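PDB 5HLJ: VP24 from White spot syndrome virus, which is a major envelope protein of the virion, probably anchored in the viral membrane by a transmembrane helix that precedes the crystallised, mostly beta-stranded part. Local coordinates for residues 17-23 / 164-170; 106-112 / 130-136. All blocks are in the same frame, centred on the assembly; numbering follows the deposited sequence.

How the contacts relate
Starting at the N terminus, the chain enters its first strand, 19-28, and about 140 residues later strand 161-170 returns to lie antiparallel beside it; contact 1 (17-23 with 164-170) closes this long loop. Contact 2 (106-112 with 130-136) closes a much shorter one, only 17 residues between its segments, and falls wholly within the first. The two meet side by side in one sheet, because strand 105-114 is the other neighbour of strand 161-170. Ser169 joins them by its hydroxyl to Asp108 and by its carbonyl to the Thr106 amide, and Phe168 packs on Val107. The order 19-28, 161-170, 105-114, 135-137 thus sets the first strand, the last long strand and two from mid-chain side by side.

Contact 1 of 2, residues 17-23 / 164-170; sequences ESEIINL and LSMRFSP
Ile21 lies over the ring of Phe168, its CG1 3.5 Å from the ring centroid and almost on the ring normal, a CH-pi contact that uses the broad face of the aromatic. With chi1 at -53°, CG1 of Ile21 is opposite the carbonyl carbon, while the other branch, CG2, is turned toward the methyl end of Met166. The flexible thioether chain of Met166 bends at its last torsion, bringing Met166 CE to 3.9 Å from Leu23 CD1. Apolar groups of different shape thereby fill the buried face that Ile21, Leu23, Leu164, Met166 and Phe168 share.

Beneath them, three antiparallel hydrogen-bonded pairs join the backbones, each with two bonds; Ile21 N to Met166 O, at 2.7 Å, is nearly straight (174°). On the reverse face Ile20 CD1 rests 3.5 Å from Arg167 CB, crossing the aliphatic stem of the arginine at about a right angle. The extended arginine brings its guanidinium alongside Ser18, whose CB lies over one face of that flat group, toward its rim; Ser18 OG is 2.9 Å from Arg167 NH2. Farther along this face Ser165 OG donates to Asn22 OD1 (2.6 Å), and a water also donates to that oxygen. Glu19, although on the apolar face, sends its carboxylate to the backbone amides of Arg44 and Asn45.

Ile20 also packs on Arg167 of the second subunit, placing this face at the trimer interface. Within the chain, strand 161-170 runs between strands 19-28 and 105-114, while Leu41 of strand 33-42 and Leu145 of strand 141-151 meet the apolar face.

Contact 2 of 2, residues 106-112 / 130-136; sequences TVDSVSL and LYFKPTV
Phe132 fills the gap between the two backbones, presenting one ring face to Val110 CG1, 3.7 Å from the ring centroid and only 6° off the normal. Its chi1 of -177° sets CG opposite the backbone N and carries the ring across to strand 105-114. There the edge of the Phe132 ring meets Val107 O, 3.4 Å from Phe132 CE2. A broad, flat aromatic suits this span, where the backbones do not pair.

Pairing is confined to one end: Thr106 and Val136 form a non-hydrogen-bonded pair, and Val107 and Thr135 exchange two backbone bonds. Val107 N to Thr135 O is 2.8 Å; Thr135 N to Val107 O is longer, at 3.2 Å. The pairing stops where Asp108 leaves the extended conformation (psi -41°); Pro134, opposite it, still brings its CA against Val107 O. The other end is looser: Leu130 CD1 rests on Ser111 CA at 3.8 Å, and the CA atoms of Ser111 and Leu130 are 7.7 Å apart. On the outer side, the Ser113 hydroxyl of the third subunit bonds to Phe132 N.

Strands 128-131 and 135-137 are outermost in the sheet order yet three residues apart in sequence, and Phe132 also packs on Leu145 and Phe147 of strand 141-151. The sheet's ends therefore approach each other, consistent with a closed, barrel-like arrangement.

Contact 1 of 2, residues 17-23 / 164-170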
ATOM      1  N   GLU A  17      -1.680  18.641  -1.229  1.00 90.09           N
ATOM      2  CA  GLU A  17      -0.916  17.424  -0.928  1.00 89.36           C
ATOM      3  C   GLU A  17      -1.784  16.178  -0.814  1.00 81.94           C
ATOM      4  O   GLU A  17      -2.982  16.263  -0.537  1.00 81.80           O
ATOM      5  CB  GLU A  17      -0.136  17.574   0.376  1.00 92.56           C
ATOM      6  CG  GLU A  17       1.271  18.096   0.213  1.00101.40           C
ATOM      7  CD  GLU A  17       1.520  19.319   1.071  1.00108.37           C
ATOM      8  OE1 GLU A  17       2.541  19.993   0.851  1.00112.78           O
ATOM      9  OE2 GLU A  17       0.689  19.613   1.965  1.00107.47           O
ATOM     10  N   SER A  18      -1.151  15.024  -0.986  1.00 76.57           N
ATOM     11  CA  SER A  18      -1.802  13.740  -0.803  1.00 72.97           C
ATOM     12  C   SER A  18      -2.052  13.443   0.658  1.00 72.42           C
ATOM     13  O   SER A  18      -1.335  13.922   1.519  1.00 78.23           O
ATOM     14  CB  SER A  18      -0.960  12.622  -1.394  1.00 70.79           C
ATOM     15  OG  SER A  18      -0.729  12.862  -2.763  1.00 88.52           O
ATOM     16  N   GLU A  19      -3.064  12.633   0.932  1.00 69.72           N
ATOM     17  CA  GLU A  19      -3.347  12.232   2.293  1.00 67.43           C
ATOM     18  C   GLU A  19      -4.040  10.873   2.308  1.00 69.78           C
ATOM     19  O   GLU A  19      -4.745  10.517   1.366  1.00 69.89           O
ATOM     20  CB  GLU A  19      -4.196  13.303   2.980  1.00 68.22           C
ATOM     21  CG  GLU A  19      -4.430  13.061   4.451  1.00 72.13           C
ATOM     22  CD  GLU A  19      -5.106  14.231   5.143  1.00 73.92           C
ATOM     23  OE1 GLU A  19      -5.310  15.288   4.490  1.00 72.86           O
ATOM     24  OE2 GLU A  19      -5.411  14.094   6.348  1.00 72.45           O
ATOM     25  N   ILE A  20      -3.803  10.102   3.364  1.00 68.26           N
ATOM     26  CA  ILE A  20      -4.477   8.836   3.573  1.00 63.16           C
ATOM     27  C   ILE A  20      -5.721   9.029   4.434  1.00 68.83           C
ATOM     28  O   ILE A  20      -5.673   9.697   5.462  1.00 68.77           O
ATOM     29  CB  ILE A  20      -3.553   7.820   4.244  1.00 69.25           C
ATOM     30  CG1 ILE A  20      -2.385   7.468   3.327  1.00 73.73           C
ATOM     31  CG2 ILE A  20      -4.291   6.558   4.547  1.00 69.62           C
ATOM     32  CD1 ILE A  20      -2.773   6.635   2.158  1.00 77.75           C
ATOM     33  N   ILE A  21      -6.832   8.450   3.987  1.00 65.51           N
ATOM     34  CA  ILE A  21      -8.125   8.482   4.663  1.00 65.23           C
ATOM     35  C   ILE A  21      -8.378   7.100   5.251  1.00 65.58           C
ATOM     36  O   ILE A  21      -8.479   6.132   4.503  1.00 68.90           O
ATOM     37  CB  ILE A  21      -9.272   8.846   3.669  1.00 67.58           C
ATOM     38  CG1 ILE A  21      -8.950  10.141   2.907  1.00 72.95           C
ATOM     39  CG2 ILE A  21     -10.613   8.949   4.359  1.00 60.68           C
ATOM     40  CD1 ILE A  21      -8.568  11.304   3.799  1.00 68.43           C
ATOM     41  N   ASN A  22      -8.459   6.983   6.571  1.00 64.17           N
ATOM     42  CA  ASN A  22      -8.682   5.673   7.189  1.00 63.35           C
ATOM     43  C   ASN A  22     -10.117   5.556   7.697  1.00 67.35           C
ATOM     44  O   ASN A  22     -10.531   6.300   8.586  1.00 63.56           O
ATOM     45  CB  ASN A  22      -7.691   5.425   8.333  1.00 65.40           C
ATOM     46  CG  ASN A  22      -6.240   5.342   7.851  1.00 74.47           C
ATOM     47  OD1 ASN A  22      -5.865   4.408   7.149  1.00 75.63           O
ATOM     48  ND2 ASN A  22      -5.419   6.322   8.236  1.00 74.02           N
ATOM     49  N   LEU A  23     -10.867   4.627   7.110  1.00 63.87           N
ATOM     50  CA  LEU A  23     -12.266   4.408   7.452  1.00 61.90           C
ATOM     51  C   LEU A  23     -12.520   2.957   7.855  1.00 67.74           C
ATOM     52  O   LEU A  23     -11.716   2.065   7.573  1.00 71.03           O
ATOM     53  CB  LEU A  23     -13.170   4.759   6.270  1.00 63.47           C
ATOM     54  CG  LEU A  23     -13.118   6.185   5.731  1.00 66.61           C
ATOM     55  CD1 LEU A  23     -14.094   6.313   4.591  1.00 65.36           C
ATOM     56  CD2 LEU A  23     -13.437   7.194   6.839  1.00 63.05           C
ATOM     57  N   LEU A 164     -10.303   0.282   6.105  1.00 64.31           N
ATOM     58  CA  LEU A 164     -10.072   0.704   4.740  1.00 63.82           C
ATOM     59  C   LEU A 164      -9.135   1.904   4.696  1.00 64.21           C
ATOM     60  O   LEU A 164      -9.370   2.904   5.362  1.00 64.98           O
ATOM     61  CB  LEU A 164     -11.408   1.048   4.075  1.00 68.20           C
ATOM     62  CG  LEU A 164     -11.397   1.737   2.701  1.00 69.67           C
ATOM     63  CD1 LEU A 164     -10.872   0.802   1.607  1.00 63.61           C
ATOM     64  CD2 LEU A 164     -12.801   2.254   2.348  1.00 66.94           C
ATOM     65  N   SER A 165      -8.068   1.794   3.918  1.00 60.29           N
ATOM     66  CA  SER A 165      -7.198   2.928   3.667  1.00 64.71           C
ATOM     67  C   SER A 165      -7.350   3.420   2.240  1.00 64.05           C
ATOM     68  O   SER A 165      -7.198   2.647   1.299  1.00 65.81           O
ATOM     69  CB  SER A 165      -5.735   2.574   3.928  1.00 63.98           C
ATOM     70  OG  SER A 165      -5.446   2.579   5.308  1.00 76.01           O
ATOM     71  N   MET A 166      -7.648   4.701   2.081  1.00 62.22           N
ATOM     72  CA  MET A 166      -7.687   5.300   0.748  1.00 67.87           C
ATOM     73  C   MET A 166      -6.680   6.432   0.659  1.00 67.50           C
ATOM     74  O   MET A 166      -6.581   7.246   1.573  1.00 69.24           O
ATOM     75  CB  MET A 166      -9.085   5.832   0.415  1.00 60.29           C
ATOM     76  CG  MET A 166     -10.185   4.799   0.500  1.00 65.27           C
ATOM     77  SD  MET A 166     -11.781   5.408  -0.105  1.00 72.62           S
ATOM     78  CE  MET A 166     -12.242   6.554   1.196  1.00 66.85           C
ATOM     79  N   ARG A 167      -5.942   6.506  -0.441  1.00 64.56           N
ATOM     80  CA  ARG A 167      -5.084   7.657  -0.645  1.00 65.38           C
ATOM     81  C   ARG A 167      -5.743   8.672  -1.562  1.00 63.24           C
ATOM     82  O   ARG A 167      -6.113   8.355  -2.686  1.00 66.87           O
ATOM     83  CB  ARG A 167      -3.717   7.247  -1.207  1.00 71.37           C
ATOM     84  CG  ARG A 167      -2.803   8.458  -1.403  1.00 76.52           C
ATOM     85  CD  ARG A 167      -1.384   8.074  -1.817  1.00 86.83           C
ATOM     86  NE  ARG A 167      -0.677   9.191  -2.457  1.00 92.85           N
ATOM     87  CZ  ARG A 167       0.555   9.591  -2.128  1.00 97.89           C
ATOM     88  NH1 ARG A 167       1.225   8.976  -1.148  1.00 97.49           N
ATOM     89  NH2 ARG A 167       1.126  10.609  -2.778  1.00 84.96           N
ATOM     90  N   PHE A 168      -5.895   9.893  -1.058  1.00 68.01           N
ATOM     91  CA  PHE A 168      -6.395  11.019  -1.836  1.00 66.88           C
ATOM     92  C   PHE A 168      -5.244  11.868  -2.353  1.00 69.76           C
ATOM     93  O   PHE A 168      -4.283  12.130  -1.626  1.00 69.76           O
ATOM     94  CB  PHE A 168      -7.320  11.916  -0.992  1.00 67.01           C
ATOM     95  CG  PHE A 168      -8.668  11.322  -0.698  1.00 64.01           C
ATOM     96  CD1 PHE A 168      -8.948   9.995  -0.982  1.00 63.13           C
ATOM     97  CD2 PHE A 168      -9.663  12.104  -0.121  1.00 65.75           C
ATOM     98  CE1 PHE A 168     -10.207   9.448  -0.685  1.00 66.70           C
ATOM     99  CE2 PHE A 168     -10.914  11.583   0.164  1.00 64.17           C
ATOM    100  CZ  PHE A 168     -11.190  10.245  -0.120  1.00 63.43           C
ATOM    101  N   SER A 169      -5.350  12.337  -3.592  1.00 67.93           N
ATOM    102  CA  SER A 169      -4.385  13.309  -4.096  1.00 71.32           C
ATOM    103  C   SER A 169      -5.074  14.352  -4.980  1.00 69.34           C
ATOM    104  O   SER A 169      -6.147  14.103  -5.518  1.00 68.70           O
ATOM    105  CB  SER A 169      -3.245  12.594  -4.842  1.00 73.49           C
ATOM    106  OG  SER A 169      -3.737  11.837  -5.925  1.00 81.02           O
ATOM    107  N   PRO A 170      -4.467  15.539  -5.110  1.00 70.14           N
ATOM    108  CA  PRO A 170      -5.108  16.605  -5.885  1.00 72.85           C
ATOM    109  C   PRO A 170      -5.091  16.344  -7.378  1.00 70.36           C
ATOM    110  O   PRO A 170      -4.139  15.760  -7.882  1.00 74.72           O
ATOM    111  CB  PRO A 170      -4.255  17.843  -5.558  1.00 78.29           C
ATOM    112  CG  PRO A 170      -3.414  17.456  -4.379  1.00 77.67           C
ATOM    113  CD  PRO A 170      -3.209  15.992  -4.491  1.00 74.96           C
TER
HETATM  114  O   HOH W   1      -7.900   2.270   8.129  1.00 72.97           O

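Contact 2 of 2, residues 106-112 / 130-136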
ATOM      1  N   THR A 106      -8.125  12.739  -6.941  1.00 62.71           N
ATOM      2  CA  THR A 106      -7.962  11.369  -7.412  1.00 63.68           C
ATOM      3  C   THR A 106      -7.814  10.430  -6.213  1.00 66.99           C
ATOM      4  O   THR A 106      -7.044  10.698  -5.279  1.00 68.26           O
ATOM      5  CB  THR A 106      -6.741  11.203  -8.369  1.00 70.48           C
ATOM      6  OG1 THR A 106      -6.876  12.084  -9.497  1.00 68.95           O
ATOM      7  CG2 THR A 106      -6.647   9.753  -8.893  1.00 63.90           C
ATOM      8  N   VAL A 107      -8.584   9.351  -6.210  1.00 58.19           N
ATOM      9  CA  VAL A 107      -8.320   8.272  -5.273  1.00 59.98           C
ATOM     10  C   VAL A 107      -7.316   7.331  -5.938  1.00 62.89           C
ATOM     11  O   VAL A 107      -7.651   6.634  -6.887  1.00 62.71           O
ATOM     12  CB  VAL A 107      -9.611   7.534  -4.859  1.00 61.36           C
ATOM     13  CG1 VAL A 107      -9.319   6.504  -3.768  1.00 57.26           C
ATOM     14  CG2 VAL A 107     -10.635   8.539  -4.350  1.00 56.22           C
ATOM     15  N   ASP A 108      -6.079   7.352  -5.440  1.00 68.02           N
ATOM     16  CA  ASP A 108      -4.938   6.682  -6.069  1.00 68.40           C
ATOM     17  C   ASP A 108      -4.897   5.197  -5.833  1.00 66.76           C
ATOM     18  O   ASP A 108      -4.537   4.426  -6.723  1.00 74.86           O
ATOM     19  CB  ASP A 108      -3.629   7.261  -5.544  1.00 71.68           C
ATOM     20  CG  ASP A 108      -3.356   8.625  -6.060  1.00 73.01           C
ATOM     21  OD1 ASP A 108      -3.435   8.817  -7.294  1.00 80.20           O
ATOM     22  OD2 ASP A 108      -3.069   9.508  -5.225  1.00 80.82           O
ATOM     23  N   SER A 109      -5.223   4.800  -4.609  1.00 64.32           N
ATOM     24  CA  SER A 109      -5.059   3.415  -4.210  1.00 63.34           C
ATOM     25  C   SER A 109      -5.867   3.135  -2.982  1.00 64.24           C
ATOM     26  O   SER A 109      -6.276   4.050  -2.269  1.00 68.78           O
ATOM     27  CB  SER A 109      -3.581   3.091  -3.957  1.00 66.87           C
ATOM     28  OG  SER A 109      -3.015   4.004  -3.038  1.00 74.12           O
ATOM     29  N   VAL A 110      -6.135   1.864  -2.744  1.00 66.05           N
ATOM     30  CA  VAL A 110      -6.783   1.479  -1.510  1.00 63.68           C
ATOM     31  C   VAL A 110      -6.064   0.275  -0.936  1.00 66.00           C
ATOM     32  O   VAL A 110      -5.389  -0.452  -1.655  1.00 70.52           O
ATOM     33  CB  VAL A 110      -8.285   1.140  -1.702  1.00 66.57           C
ATOM     34  CG1 VAL A 110      -8.995   2.240  -2.465  1.00 64.27           C
ATOM     35  CG2 VAL A 110      -8.446  -0.173  -2.408  1.00 60.47           C
ATOM     36  N   SER A 111      -6.207   0.065   0.365  1.00 64.79           N
ATOM     37  CA  SER A 111      -5.764  -1.177   0.966  1.00 61.63           C
ATOM     38  C   SER A 111      -6.703  -1.524   2.104  1.00 61.35           C
ATOM     39  O   SER A 111      -7.434  -0.669   2.596  1.00 61.15           O
ATOM     40  CB  SER A 111      -4.304  -1.087   1.437  1.00 61.79           C
ATOM     41  OG  SER A 111      -4.101   0.029   2.277  1.00 74.29           O
ATOM     42  N   LEU A 112      -6.704  -2.797   2.480  1.00 62.00           N
ATOM     43  CA  LEU A 112      -7.572  -3.308   3.519  1.00 60.33           C
ATOM     44  C   LEU A 112      -6.776  -4.055   4.553  1.00 64.13           C
ATOM     45  O   LEU A 112      -5.820  -4.760   4.238  1.00 62.77           O
ATOM     46  CB  LEU A 112      -8.624  -4.282   2.967  1.00 64.71           C
ATOM     47  CG  LEU A 112      -9.853  -3.901   2.159  1.00 70.55           C
ATOM     48  CD1 LEU A 112     -10.645  -5.182   1.978  1.00 68.25           C
ATOM     49  CD2 LEU A 112     -10.701  -2.835   2.845  1.00 62.62           C
ATOM     50  N   LEU A 130      -7.595  -7.854  -3.889  1.00 70.96           N
ATOM     51  CA  LEU A 130      -8.206  -6.538  -3.967  1.00 64.32           C
ATOM     52  C   LEU A 130      -8.245  -6.025  -5.393  1.00 64.27           C
ATOM     53  O   LEU A 130      -7.214  -5.997  -6.062  1.00 65.60           O
ATOM     54  CB  LEU A 130      -7.415  -5.551  -3.123  1.00 65.34           C
ATOM     55  CG  LEU A 130      -7.976  -4.981  -1.835  1.00 74.46           C
ATOM     56  CD1 LEU A 130      -7.006  -3.924  -1.316  1.00 74.15           C
ATOM     57  CD2 LEU A 130      -9.319  -4.362  -2.118  1.00 73.90           C
ATOM     58  N   TYR A 131      -9.414  -5.604  -5.855  1.00 59.64           N
ATOM     59  CA  TYR A 131      -9.497  -4.908  -7.123  1.00 61.19           C
ATOM     60  C   TYR A 131      -9.697  -3.398  -6.901  1.00 64.18           C
ATOM     61  O   TYR A 131     -10.623  -2.979  -6.202  1.00 62.33           O
ATOM     62  CB  TYR A 131     -10.634  -5.459  -8.006  1.00 59.96           C
ATOM     63  CG  TYR A 131     -10.898  -4.539  -9.183  1.00 59.19           C
ATOM     64  CD1 TYR A 131     -10.036  -4.508 -10.266  1.00 62.02           C
ATOM     65  CD2 TYR A 131     -11.964  -3.647  -9.173  1.00 63.38           C
ATOM     66  CE1 TYR A 131     -10.244  -3.636 -11.323  1.00 64.90           C
ATOM     67  CE2 TYR A 131     -12.172  -2.761 -10.218  1.00 60.50           C
ATOM     68  CZ  TYR A 131     -11.311  -2.769 -11.288  1.00 62.40           C
ATOM     69  OH  TYR A 131     -11.512  -1.916 -12.334  1.00 65.84           O
ATOM     70  N   PHE A 132      -8.837  -2.580  -7.504  1.00 62.43           N
ATOM     71  CA  PHE A 132      -9.065  -1.142  -7.502  1.00 61.31           C
ATOM     72  C   PHE A 132      -8.410  -0.429  -8.676  1.00 62.75           C
ATOM     73  O   PHE A 132      -7.219  -0.587  -8.931  1.00 66.48           O
ATOM     74  CB  PHE A 132      -8.564  -0.486  -6.201  1.00 54.77           C
ATOM     75  CG  PHE A 132      -8.858   0.993  -6.143  1.00 59.84           C
ATOM     76  CD1 PHE A 132     -10.168   1.445  -5.990  1.00 57.58           C
ATOM     77  CD2 PHE A 132      -7.851   1.926  -6.310  1.00 59.19           C
ATOM     78  CE1 PHE A 132     -10.461   2.801  -5.955  1.00 58.37           C
ATOM     79  CE2 PHE A 132      -8.129   3.289  -6.274  1.00 62.42           C
ATOM     80  CZ  PHE A 132      -9.446   3.725  -6.090  1.00 62.57           C
ATOM     81  N   LYS A 133      -9.200   0.393  -9.354  1.00 64.06           N
ATOM     82  CA  LYS A 133      -8.731   1.259 -10.437  1.00 61.77           C
ATOM     83  C   LYS A 133      -8.786   2.724  -9.982  1.00 65.56           C
ATOM     84  O   LYS A 133      -9.804   3.157  -9.434  1.00 63.24           O
ATOM     85  CB  LYS A 133      -9.604   1.023 -11.668  1.00 63.02           C
ATOM     86  CG  LYS A 133      -9.528   2.051 -12.784  1.00 70.19           C
ATOM     87  CD  LYS A 133     -10.504   1.615 -13.889  1.00 74.40           C
ATOM     88  CE  LYS A 133     -10.746   2.670 -14.949  1.00 72.58           C
ATOM     89  NZ  LYS A 133      -9.549   2.898 -15.781  1.00 84.05           N
ATOM     90  N   PRO A 134      -7.690   3.482 -10.175  1.00 64.69           N
ATOM     91  CA  PRO A 134      -7.694   4.892  -9.757  1.00 66.96           C
ATOM     92  C   PRO A 134      -8.919   5.632 -10.290  1.00 65.40           C
ATOM     93  O   PRO A 134      -9.285   5.441 -11.437  1.00 64.98           O
ATOM     94  CB  PRO A 134      -6.402   5.451 -10.366  1.00 66.33           C
ATOM     95  CG  PRO A 134      -5.499   4.243 -10.463  1.00 67.57           C
ATOM     96  CD  PRO A 134      -6.405   3.085 -10.779  1.00 59.84           C
ATOM     97  N   THR A 135      -9.539   6.447  -9.441  1.00 64.99           N
ATOM     98  CA  THR A 135     -10.830   7.055  -9.719  1.00 61.50           C
ATOM     99  C   THR A 135     -10.825   8.535  -9.407  1.00 65.51           C
ATOM    100  O   THR A 135     -10.493   8.928  -8.282  1.00 64.72           O
ATOM    101  CB  THR A 135     -11.939   6.419  -8.876  1.00 66.36           C
ATOM    102  OG1 THR A 135     -12.019   5.015  -9.153  1.00 68.61           O
ATOM    103  CG2 THR A 135     -13.283   7.107  -9.150  1.00 58.88           C
ATOM    104  N   VAL A 136     -11.204   9.355 -10.386  1.00 64.50           N
ATOM    105  CA  VAL A 136     -11.290  10.793 -10.176  1.00 60.30           C
ATOM    106  C   VAL A 136     -12.622  11.175  -9.515  1.00 65.87           C
ATOM    107  O   VAL A 136     -13.698  10.774  -9.964  1.00 65.05           O
ATOM    108  CB  VAL A 136     -11.131  11.578 -11.495  1.00 62.62           C
ATOM    109  CG1 VAL A 136     -11.284  13.086 -11.240  1.00 62.21           C
ATOM    110  CG2 VAL A 136      -9.785  11.286 -12.121  1.00 58.42           C
TER